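Local coordinates for uncharacterized protein (Streptococcus pneumoniae, PDB 3LFT) that binds L-tryptophan and probably serves as the substrate-binding component of an ABC transporter, delivering its ligand to the membrane permease, at residues N63-G68 with V248-G253; V123-A128 with E285-E290; G240-K245 with N262-G267. All coordinates share one frame; numbering follows the deposited sequence.

Contact 1: N63-G68 with V248-G253; sequences NDLVVG and VQVLKG
Segment 63-68, which leads into strand 65-69, and the last turn of helix 236-251 come closest at Asp64 and Leu251, whose CA atoms lie 7.1 Å apart. This is helix-on-sheet packing in one alpha/beta lobe of a periplasmic-binding-protein fold: the strand lies inside a parallel sheet, between strands 3-9 and 86-89, and the helix lies against one face. Side chains alone bridge the gap, and no hydrogen bond crosses it. Leu65 carries much of the contact. Its first torsion (chi1 57°) places CG between the backbone N and the carbonyl carbon, and the CD2 branch reaches the helix, fitting between two consecutive residues. On one side CD2 meets CG1 of Val250 at 3.8 Å; on the other it meets Leu251, the two leucine side chains crossing at about a right angle. Pro85 and Ile87 touch both Leu65 and Val250, and Ile247 adds a further helix contact to Leu65, which is buried. Toward the surface the chemistry changes: Asp64 meets Leu251 CD2 mainly through CB, and its OD2, close to the same methyl, accepts a hydrogen bond from Lys4 N. The last turn closes in a Schellman motif, with Gly253 at positive phi (118°) and its N bonded to Val250 O. Leu251 CD2 touches both Asp64 and Leu65, lying 3.8 Å from Leu65 CD2 and 3.7 Å from Asp64 CB.

Contact 2: V123-A128 with E285-E290; sequences VELIKA and ESVLKE
Val287 carries the whole of its helix's share of this contact, setting one methyl against Leu125 and the other against Ala128 on helix 119-129. The short helix 285-290, close to the C-terminus, is thereby joined to a helix from the middle of the chain. The backbones stay well apart: the nearest CA atoms, those of Ala128 and Val287, are 7.8 Å from each other. The closer-packed part lies at Leu125. With CG anti to the backbone N (chi1 -177°), the side chain reaches outward from the helix, and its CD1 meets Val287 CG1 at 4.0 Å. The two side chains cross at about a right angle, so they touch through methyl groups and do not run alongside each other. Leu125 is buried, and Ala230 and Val232 of strand 230-233 also pack on it, tying helix 119-129 to the small mixed sheet. About one turn further along, the contact is looser. Ala128 has only its CB to offer, 4.2 Å from Val287 CG2, and both residues are partly exposed, so this is the side nearer to solvent. The neighbouring Lys127 turns to another part of the chain, bonding through NZ to Ala161 O. With neither hydrogen bond nor salt bridge between the segments, the contact rests on methyl-to-methyl packing, which implies shape-dependent but weakly directional adhesion.

Contact 3: G240-K245 with N262-G267; sequences GVATGK and NVFSTG
Phe264 and Asn262 leave their strand with different first torsions, yet both arrive at the methyl of Ala242. Asn262 has CG anti to the backbone N (chi1 -179°), whereas in Phe264 the ring carbon CG lies anti to the carbonyl carbon (chi1 -73°). Being two apart on strand 262-264, the residues direct their side chains to the same face, the one covered by helix 236-251. Ala242 CB points at the strand and sits 4.0 Å from Phe264 CE2 and equally far from CZ. It approaches the ring at its edge, near the ring plane, so the faces of the ring take no part in this pair. Beside it, the amide ND2 of Asn262 lies 3.8 Å from the same CB, a van der Waals contact and not a polar bond. Val113 of the adjoining strand 110-115 touches both Ala242 and Asn262, while Asp238 and Leu239 of the helix extend the packing around Phe264. The Phe264 side chain lies about 10 Å from the bound tryptophan, near the pocket but not against the ligand. Here helix 236-251 covers the edge strand, within the helix-on-parallel-sheet architecture of the alpha/beta lobes of periplasmic-type binding proteins.

Overall arrangement
The three contacts illustrate how apolar packing adapts to its place in a two-lobed binding protein. Contacts 1 and 3 set the same helix, 236-251, on the same parallel sheet: contact 1 at an interior strand, with two of its four touching residues buried, and contact 3 on the edge strand, at the surface. Their centres are 16 Å apart, and Val67 CG1 and Thr243 CG2 join them at 4.3 Å. Contact 2, on the opposite side of the chain's centre from contact 1, pairs two helices and is intermediate in burial, with one of three touching residues buried. Branched aliphatic groups dominate contacts 1 and 2; contact 3 adds an aromatic edge and an amide. None has a hydrogen bond between its segments.

Contact 1: N63-G68 with V248-G253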
ATOM      1  N   ASN A  63     -18.382  18.513   4.322  1.00  8.17           N
ATOM      2  CA  ASN A  63     -17.805  17.431   5.108  1.00  7.69           C
ATOM      3  C   ASN A  63     -17.029  17.989   6.286  1.00  7.56           C
ATOM      4  O   ASN A  63     -16.401  19.055   6.177  1.00  8.11           O
ATOM      5  CB  ASN A  63     -16.908  16.572   4.216  1.00  7.30           C
ATOM      6  CG  ASN A  63     -17.706  15.787   3.175  1.00  7.76           C
ATOM      7  OD1 ASN A  63     -17.418  15.819   1.962  1.00 10.84           O
ATOM      8  ND2 ASN A  63     -18.742  15.133   3.633  1.00  6.94           N
ATOM      9  N   ASP A  64     -17.086  17.276   7.414  1.00  6.90           N
ATOM     10  CA  ASP A  64     -16.309  17.639   8.605  1.00  7.10           C
ATOM     11  C   ASP A  64     -14.823  17.357   8.398  1.00  6.15           C
ATOM     12  O   ASP A  64     -13.962  17.990   9.014  1.00  7.13           O
ATOM     13  CB  ASP A  64     -16.755  16.818   9.811  1.00  7.64           C
ATOM     14  CG  ASP A  64     -18.172  17.095  10.224  1.00  9.87           C
ATOM     15  OD1 ASP A  64     -18.613  18.257  10.152  1.00 10.59           O
ATOM     16  OD2 ASP A  64     -18.823  16.132  10.668  1.00 11.75           O
ATOM     17  N   LEU A  65     -14.532  16.335   7.595  1.00  5.82           N
ATOM     18  CA  LEU A  65     -13.159  15.960   7.237  1.00  5.27           C
ATOM     19  C   LEU A  65     -13.233  15.089   6.000  1.00  5.28           C
ATOM     20  O   LEU A  65     -14.315  14.623   5.616  1.00  5.55           O
ATOM     21  CB  LEU A  65     -12.420  15.230   8.381  1.00  5.78           C
ATOM     22  CG  LEU A  65     -13.031  13.941   8.959  1.00  5.14           C
ATOM     23  CD1 LEU A  65     -12.803  12.715   8.060  1.00  6.45           C
ATOM     24  CD2 LEU A  65     -12.444  13.687  10.343  1.00  6.64           C
ATOM     25  N   VAL A  66     -12.080  14.869   5.367  1.00  4.95           N
ATOM     26  CA  VAL A  66     -11.987  13.956   4.245  1.00  4.92           C
ATOM     27  C   VAL A  66     -10.899  12.921   4.514  1.00  5.35           C
ATOM     28  O   VAL A  66      -9.971  13.159   5.310  1.00  6.20           O
ATOM     29  CB  VAL A  66     -11.736  14.713   2.905  1.00  4.46           C
ATOM     30  CG1 VAL A  66     -12.945  15.564   2.529  1.00  5.51           C
ATOM     31  CG2 VAL A  66     -10.512  15.590   3.019  1.00  6.88           C
ATOM     32  N   VAL A  67     -11.014  11.789   3.824  1.00  5.38           N
ATOM     33  CA  VAL A  67     -10.140  10.632   4.017  1.00  5.50           C
ATOM     34  C   VAL A  67      -9.611  10.210   2.668  1.00  5.66           C
ATOM     35  O   VAL A  67     -10.407  10.018   1.746  1.00  5.91           O
ATOM     36  CB  VAL A  67     -10.926   9.433   4.629  1.00  5.96           C
ATOM     37  CG1 VAL A  67      -9.984   8.260   4.919  1.00  6.81           C
ATOM     38  CG2 VAL A  67     -11.655   9.855   5.916  1.00  6.66           C
ATOM     39  N   GLY A  68      -8.296  10.080   2.545  1.00  5.37           N
ATOM     40  CA  GLY A  68      -7.694   9.615   1.303  1.00  5.65           C
ATOM     41  C   GLY A  68      -7.087   8.245   1.486  1.00  5.42           C
ATOM     42  O   GLY A  68      -6.150   8.072   2.276  1.00  6.21           O
ATOM     43  N   VAL A 248     -12.472   9.265  14.092  1.00  5.14           N
ATOM     44  CA  VAL A 248     -13.306   9.599  15.237  1.00  5.58           C
ATOM     45  C   VAL A 248     -12.589  10.581  16.153  1.00  5.99           C
ATOM     46  O   VAL A 248     -13.207  11.540  16.645  1.00  5.35           O
ATOM     47  CB  VAL A 248     -13.731   8.324  15.983  1.00  5.58           C
ATOM     48  CG1 VAL A 248     -14.397   8.651  17.319  1.00  6.89           C
ATOM     49  CG2 VAL A 248     -14.676   7.509  15.092  1.00  6.33           C
ATOM     50  N   GLN A 249     -11.294  10.361  16.399  1.00  5.65           N
ATOM     51  CA  GLN A 249     -10.545  11.291  17.238  1.00  5.63           C
ATOM     52  C   GLN A 249     -10.647  12.724  16.698  1.00  5.11           C
ATOM     53  O   GLN A 249     -10.788  13.685  17.479  1.00  5.10           O
ATOM     54  CB  GLN A 249      -9.073  10.902  17.272  1.00  6.65           C
ATOM     55  CG  GLN A 249      -8.634   9.861  18.231  1.00 10.24           C
ATOM     56  CD  GLN A 249      -7.117   9.805  18.210  1.00 14.06           C
ATOM     57  OE1 GLN A 249      -6.424  10.578  18.897  1.00 15.45           O
ATOM     58  NE2 GLN A 249      -6.594   8.943  17.368  1.00 12.58           N
ATOM     59  N   VAL A 250     -10.545  12.875  15.379  1.00  5.19           N
ATOM     60  CA  VAL A 250     -10.594  14.185  14.750  1.00  5.54           C
ATOM     61  C   VAL A 250     -12.009  14.752  14.767  1.00  5.74           C
ATOM     62  O   VAL A 250     -12.190  15.930  15.073  1.00  5.96           O
ATOM     63  CB  VAL A 250      -9.922  14.188  13.346  1.00  5.73           C
ATOM     64  CG1 VAL A 250     -10.093  15.558  12.667  1.00  6.11           C
ATOM     65  CG2 VAL A 250      -8.436  13.838  13.473  1.00  7.08           C
ATOM     66  N   LEU A 251     -13.027  13.918  14.524  1.00  5.24           N
ATOM     67  CA  LEU A 251     -14.411  14.390  14.651  1.00  5.56           C
ATOM     68  C   LEU A 251     -14.649  14.959  16.041  1.00  5.73           C
ATOM     69  O   LEU A 251     -15.346  15.979  16.187  1.00  6.22           O
ATOM     70  CB  LEU A 251     -15.417  13.280  14.345  1.00  5.56           C
ATOM     71  CG  LEU A 251     -15.458  12.810  12.898  1.00  4.98           C
ATOM     72  CD1 LEU A 251     -16.338  11.581  12.769  1.00  7.22           C
ATOM     73  CD2 LEU A 251     -15.916  13.920  11.956  1.00  6.57           C
ATOM     74  N   LYS A 252     -14.062  14.292  17.042  1.00  4.88           N
ATOM     75  CA  LYS A 252     -14.203  14.672  18.454  1.00  4.96           C
ATOM     76  C   LYS A 252     -13.282  15.814  18.864  1.00  5.20           C
ATOM     77  O   LYS A 252     -13.285  16.229  20.030  1.00  7.19           O
ATOM     78  CB  LYS A 252     -14.008  13.464  19.374  1.00  6.19           C
ATOM     79  CG  LYS A 252     -15.095  12.426  19.228  1.00  7.58           C
ATOM     80  CD  LYS A 252     -14.890  11.274  20.204  1.00 12.81           C
ATOM     81  CE  LYS A 252     -16.079  10.303  20.149  1.00 16.77           C
ATOM     82  NZ  LYS A 252     -17.382  10.964  20.459  1.00 20.22           N
ATOM     83  N   GLY A 253     -12.526  16.353  17.909  1.00  5.31           N
ATOM     84  CA  GLY A 253     -11.783  17.596  18.166  1.00  5.29           C
ATOM     85  C   GLY A 253     -10.270  17.554  18.087  1.00  4.58           C
ATOM     86  O   GLY A 253      -9.614  18.594  18.243  1.00  5.16           O
TER

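Contact 2: V123-A128 with E285-E290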
ATOM      1  N   VAL A 123      13.888  -8.814   2.269  1.00  5.88           N
ATOM      2  CA  VAL A 123      15.199  -9.290   1.813  1.00  6.62           C
ATOM      3  C   VAL A 123      15.577 -10.598   2.514  1.00  6.59           C
ATOM      4  O   VAL A 123      16.013 -11.542   1.861  1.00  6.78           O
ATOM      5  CB  VAL A 123      16.284  -8.199   1.976  1.00  6.26           C
ATOM      6  CG1 VAL A 123      17.667  -8.783   1.801  1.00  7.04           C
ATOM      7  CG2 VAL A 123      16.045  -7.089   0.967  1.00  7.98           C
ATOM      8  N   GLU A 124      15.377 -10.656   3.830  1.00  6.36           N
ATOM      9  CA  GLU A 124      15.694 -11.876   4.580  1.00  6.49           C
ATOM     10  C   GLU A 124      14.875 -13.061   4.057  1.00  6.07           C
ATOM     11  O   GLU A 124      15.397 -14.162   3.922  1.00  5.91           O
ATOM     12  CB  GLU A 124      15.522 -11.670   6.098  1.00  6.53           C
ATOM     13  CG  GLU A 124      16.595 -10.756   6.709  1.00 11.05           C
ATOM     14  CD  GLU A 124      16.226 -10.129   8.061  1.00 15.42           C
ATOM     15  OE1 GLU A 124      15.032 -10.103   8.453  1.00 17.73           O
ATOM     16  OE2 GLU A 124      17.152  -9.620   8.730  1.00 19.21           O
ATOM     17  N   LEU A 125      13.608 -12.831   3.731  1.00  5.67           N
ATOM     18  CA  LEU A 125      12.747 -13.903   3.212  1.00  5.44           C
ATOM     19  C   LEU A 125      13.223 -14.394   1.846  1.00  5.74           C
ATOM     20  O   LEU A 125      13.250 -15.600   1.576  1.00  5.76           O
ATOM     21  CB  LEU A 125      11.297 -13.430   3.129  1.00  5.93           C
ATOM     22  CG  LEU A 125      10.263 -14.484   2.675  1.00  6.00           C
ATOM     23  CD1 LEU A 125      10.182 -15.709   3.573  1.00  8.13           C
ATOM     24  CD2 LEU A 125       8.886 -13.800   2.573  1.00  9.15           C
ATOM     25  N   ILE A 126      13.594 -13.452   0.979  1.00  5.32           N
ATOM     26  CA  ILE A 126      14.125 -13.820  -0.329  1.00  5.52           C
ATOM     27  C   ILE A 126      15.381 -14.692  -0.201  1.00  5.22           C
ATOM     28  O   ILE A 126      15.511 -15.712  -0.889  1.00  5.82           O
ATOM     29  CB  ILE A 126      14.416 -12.576  -1.191  1.00  5.16           C
ATOM     30  CG1 ILE A 126      13.089 -11.860  -1.519  1.00  4.98           C
ATOM     31  CG2 ILE A 126      15.166 -12.975  -2.485  1.00  5.58           C
ATOM     32  CD1 ILE A 126      13.270 -10.430  -2.070  1.00  7.92           C
ATOM     33  N   LYS A 127      16.297 -14.283   0.678  1.00  5.04           N
ATOM     34  CA  LYS A 127      17.527 -15.036   0.933  1.00  5.79           C
ATOM     35  C   LYS A 127      17.243 -16.434   1.479  1.00  5.75           C
ATOM     36  O   LYS A 127      17.956 -17.384   1.144  1.00  6.42           O
ATOM     37  CB  LYS A 127      18.414 -14.282   1.924  1.00  5.86           C
ATOM     38  CG  LYS A 127      18.970 -12.971   1.413  1.00  7.24           C
ATOM     39  CD  LYS A 127      20.046 -13.132   0.346  1.00  6.97           C
ATOM     40  CE  LYS A 127      21.296 -13.775   0.909  1.00  7.32           C
ATOM     41  NZ  LYS A 127      22.427 -13.578  -0.040  1.00  8.51           N
ATOM     42  N   ALA A 128      16.214 -16.563   2.319  1.00  5.92           N
ATOM     43  CA  ALA A 128      15.898 -17.842   2.952  1.00  6.60           C
ATOM     44  C   ALA A 128      15.119 -18.773   2.028  1.00  6.17           C
ATOM     45  O   ALA A 128      15.391 -19.982   1.977  1.00  7.23           O
ATOM     46  CB  ALA A 128      15.122 -17.606   4.231  1.00  6.68           C
ATOM     47  N   GLU A 285      11.518 -25.412   6.946  1.00  6.91           N
ATOM     48  CA  GLU A 285      10.636 -25.685   8.084  1.00  7.96           C
ATOM     49  C   GLU A 285      10.394 -24.438   8.946  1.00  8.53           C
ATOM     50  O   GLU A 285       9.257 -24.151   9.302  1.00  8.44           O
ATOM     51  CB  GLU A 285      11.186 -26.844   8.932  1.00  8.00           C
ATOM     52  N   SER A 286      11.458 -23.696   9.261  1.00  9.17           N
ATOM     53  CA  SER A 286      11.347 -22.479  10.074  1.00  9.96           C
ATOM     54  C   SER A 286      10.518 -21.386   9.386  1.00  9.96           C
ATOM     55  O   SER A 286       9.744 -20.678  10.035  1.00 10.89           O
ATOM     56  CB  SER A 286      12.736 -21.947  10.460  1.00 10.48           C
ATOM     57  OG  SER A 286      13.469 -21.518   9.325  1.00 12.75           O
ATOM     58  N   VAL A 287      10.671 -21.266   8.071  1.00  9.88           N
ATOM     59  CA  VAL A 287       9.886 -20.310   7.286  1.00  9.63           C
ATOM     60  C   VAL A 287       8.392 -20.665   7.345  1.00  9.67           C
ATOM     61  O   VAL A 287       7.548 -19.810   7.634  1.00  9.42           O
ATOM     62  CB  VAL A 287      10.405 -20.219   5.824  1.00  9.76           C
ATOM     63  CG1 VAL A 287       9.466 -19.399   4.938  1.00 10.30           C
ATOM     64  CG2 VAL A 287      11.812 -19.625   5.801  1.00 10.21           C
ATOM     65  N   LEU A 288       8.061 -21.931   7.111  1.00  9.36           N
ATOM     66  CA  LEU A 288       6.668 -22.337   7.182  1.00  9.97           C
ATOM     67  C   LEU A 288       6.084 -22.137   8.593  1.00  9.97           C
ATOM     68  O   LEU A 288       4.948 -21.680   8.728  1.00 10.43           O
ATOM     69  CB  LEU A 288       6.491 -23.783   6.699  1.00 10.51           C
ATOM     70  CG  LEU A 288       5.052 -24.305   6.561  1.00 11.72           C
ATOM     71  CD1 LEU A 288       4.335 -23.651   5.389  1.00 13.93           C
ATOM     72  CD2 LEU A 288       5.050 -25.828   6.406  1.00 13.53           C
ATOM     73  N   LYS A 289       6.870 -22.461   9.626  1.00  9.56           N
ATOM     74  CA  LYS A 289       6.427 -22.342  11.024  1.00  9.25           C
ATOM     75  C   LYS A 289       6.141 -20.891  11.444  1.00  9.32           C
ATOM     76  O   LYS A 289       5.168 -20.633  12.157  1.00  9.88           O
ATOM     77  CB  LYS A 289       7.431 -23.007  11.983  1.00  9.27           C
ATOM     78  N   GLU A 290       6.964 -19.955  10.972  1.00  8.74           N
ATOM     79  CA  GLU A 290       6.840 -18.535  11.339  1.00  8.49           C
ATOM     80  C   GLU A 290       5.851 -17.761  10.469  1.00  7.84           C
ATOM     81  O   GLU A 290       5.612 -16.578  10.701  1.00  7.23           O
ATOM     82  CB  GLU A 290       8.209 -17.843  11.269  1.00  8.46           C
TER

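Contact 3: G240-K245 with N262-G267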
ATOM      1  N   GLY A 240      -7.145  -0.212   8.259  1.00  5.06           N
ATOM      2  CA  GLY A 240      -8.423   0.484   8.108  1.00  4.81           C
ATOM      3  C   GLY A 240      -9.071   0.781   9.449  1.00  3.90           C
ATOM      4  O   GLY A 240      -9.578   1.886   9.668  1.00  4.67           O
ATOM      5  N   VAL A 241      -9.079  -0.188  10.365  1.00  4.15           N
ATOM      6  CA  VAL A 241      -9.664   0.071  11.691  1.00  4.39           C
ATOM      7  C   VAL A 241      -8.948   1.217  12.390  1.00  4.39           C
ATOM      8  O   VAL A 241      -9.586   2.109  12.964  1.00  4.68           O
ATOM      9  CB  VAL A 241      -9.642  -1.200  12.574  1.00  4.27           C
ATOM     10  CG1 VAL A 241     -10.125  -0.907  13.999  1.00  5.28           C
ATOM     11  CG2 VAL A 241     -10.516  -2.272  11.948  1.00  4.62           C
ATOM     12  N   ALA A 242      -7.622   1.234  12.310  1.00  4.74           N
ATOM     13  CA  ALA A 242      -6.858   2.294  12.960  1.00  4.19           C
ATOM     14  C   ALA A 242      -7.174   3.651  12.337  1.00  4.54           C
ATOM     15  O   ALA A 242      -7.254   4.663  13.033  1.00  4.64           O
ATOM     16  CB  ALA A 242      -5.358   1.998  12.867  1.00  5.03           C
ATOM     17  N   THR A 243      -7.396   3.667  11.019  1.00  4.22           N
ATOM     18  CA  THR A 243      -7.796   4.890  10.349  1.00  4.23           C
ATOM     19  C   THR A 243      -9.176   5.319  10.850  1.00  4.06           C
ATOM     20  O   THR A 243      -9.399   6.502  11.133  1.00  4.50           O
ATOM     21  CB  THR A 243      -7.841   4.703   8.832  1.00  4.10           C
ATOM     22  OG1 THR A 243      -6.553   4.312   8.338  1.00  4.93           O
ATOM     23  CG2 THR A 243      -8.260   5.987   8.134  1.00  4.95           C
ATOM     24  N   GLY A 244     -10.106   4.366  10.956  1.00  4.80           N
ATOM     25  CA  GLY A 244     -11.440   4.683  11.502  1.00  5.25           C
ATOM     26  C   GLY A 244     -11.362   5.343  12.863  1.00  4.74           C
ATOM     27  O   GLY A 244     -12.066   6.330  13.145  1.00  5.79           O
ATOM     28  N   LYS A 245     -10.540   4.785  13.736  1.00  3.97           N
ATOM     29  CA  LYS A 245     -10.394   5.366  15.053  1.00  4.61           C
ATOM     30  C   LYS A 245      -9.803   6.755  15.046  1.00  3.87           C
ATOM     31  O   LYS A 245     -10.228   7.597  15.841  1.00  5.08           O
ATOM     32  CB  LYS A 245      -9.624   4.425  15.960  1.00  4.89           C
ATOM     33  CG  LYS A 245     -10.494   3.215  16.272  1.00  8.55           C
ATOM     34  CD  LYS A 245      -9.829   2.182  17.142  1.00 13.83           C
ATOM     35  CE  LYS A 245     -10.788   1.021  17.376  1.00 16.03           C
ATOM     36  NZ  LYS A 245     -11.987   1.410  18.169  1.00 19.88           N
ATOM     37  N   ASN A 262       0.151   7.364  12.898  1.00  6.02           N
ATOM     38  CA  ASN A 262       0.201   5.989  13.359  1.00  5.84           C
ATOM     39  C   ASN A 262       0.897   5.154  12.284  1.00  5.91           C
ATOM     40  O   ASN A 262       0.324   4.893  11.232  1.00  6.06           O
ATOM     41  CB  ASN A 262      -1.244   5.498  13.589  1.00  6.77           C
ATOM     42  CG  ASN A 262      -1.305   4.084  14.104  1.00  7.06           C
ATOM     43  OD1 ASN A 262      -0.347   3.332  13.953  1.00  6.89           O
ATOM     44  ND2 ASN A 262      -2.455   3.678  14.661  1.00  7.36           N
ATOM     45  N   VAL A 263       2.126   4.735  12.581  1.00  5.62           N
ATOM     46  CA  VAL A 263       2.942   3.960  11.637  1.00  5.70           C
ATOM     47  C   VAL A 263       2.908   2.471  11.991  1.00  5.36           C
ATOM     48  O   VAL A 263       3.208   2.083  13.131  1.00  5.93           O
ATOM     49  CB  VAL A 263       4.423   4.448  11.608  1.00  5.45           C
ATOM     50  CG1 VAL A 263       5.236   3.661  10.567  1.00  5.48           C
ATOM     51  CG2 VAL A 263       4.475   5.943  11.273  1.00  7.45           C
ATOM     52  N   PHE A 264       2.569   1.651  11.000  1.00  4.93           N
ATOM     53  CA  PHE A 264       2.716   0.188  11.085  1.00  5.03           C
ATOM     54  C   PHE A 264       3.956  -0.196  10.301  1.00  5.22           C
ATOM     55  O   PHE A 264       4.126   0.256   9.155  1.00  5.97           O
ATOM     56  CB  PHE A 264       1.509  -0.509  10.443  1.00  5.05           C
ATOM     57  CG  PHE A 264       0.239  -0.442  11.249  1.00  4.63           C
ATOM     58  CD1 PHE A 264      -0.328  -1.618  11.743  1.00  4.45           C
ATOM     59  CD2 PHE A 264      -0.430   0.763  11.466  1.00  6.05           C
ATOM     60  CE1 PHE A 264      -1.506  -1.595  12.495  1.00  5.38           C
ATOM     61  CE2 PHE A 264      -1.625   0.797  12.211  1.00  5.09           C
ATOM     62  CZ  PHE A 264      -2.165  -0.367  12.706  1.00  6.51           C
ATOM     63  N   SER A 265       4.822  -1.018  10.880  1.00  5.58           N
ATOM     64  CA  SER A 265       6.061  -1.330  10.174  1.00  7.45           C
ATOM     65  C   SER A 265       6.527  -2.756  10.257  1.00  8.18           C
ATOM     66  O   SER A 265       7.540  -3.133   9.644  1.00  9.83           O
ATOM     67  CB  SER A 265       7.191  -0.408  10.634  1.00  8.10           C
ATOM     68  OG  SER A 265       7.449  -0.552  12.022  1.00 11.52           O
ATOM     69  N   THR A 266       5.862  -3.622  10.970  1.00  7.63           N
ATOM     70  CA  THR A 266       6.609  -4.897  10.982  1.00 10.47           C
ATOM     71  C   THR A 266       6.092  -6.045  10.143  1.00 10.46           C
ATOM     72  O   THR A 266       6.853  -6.747   9.442  1.00 12.62           O
ATOM     73  CB  THR A 266       7.119  -5.281  12.323  1.00 11.40           C
ATOM     74  OG1 THR A 266       6.219  -4.798  13.336  1.00 16.41           O
ATOM     75  CG2 THR A 266       8.458  -4.547  12.507  1.00  7.28           C
ATOM     76  N   GLY A 267       4.796  -6.224  10.234  1.00 10.67           N
ATOM     77  CA  GLY A 267       4.112  -7.212   9.465  1.00  8.39           C
ATOM     78  C   GLY A 267       4.540  -8.626   9.788  1.00  7.24           C
ATOM     79  O   GLY A 267       5.227  -8.892  10.780  1.00  8.32           O
TER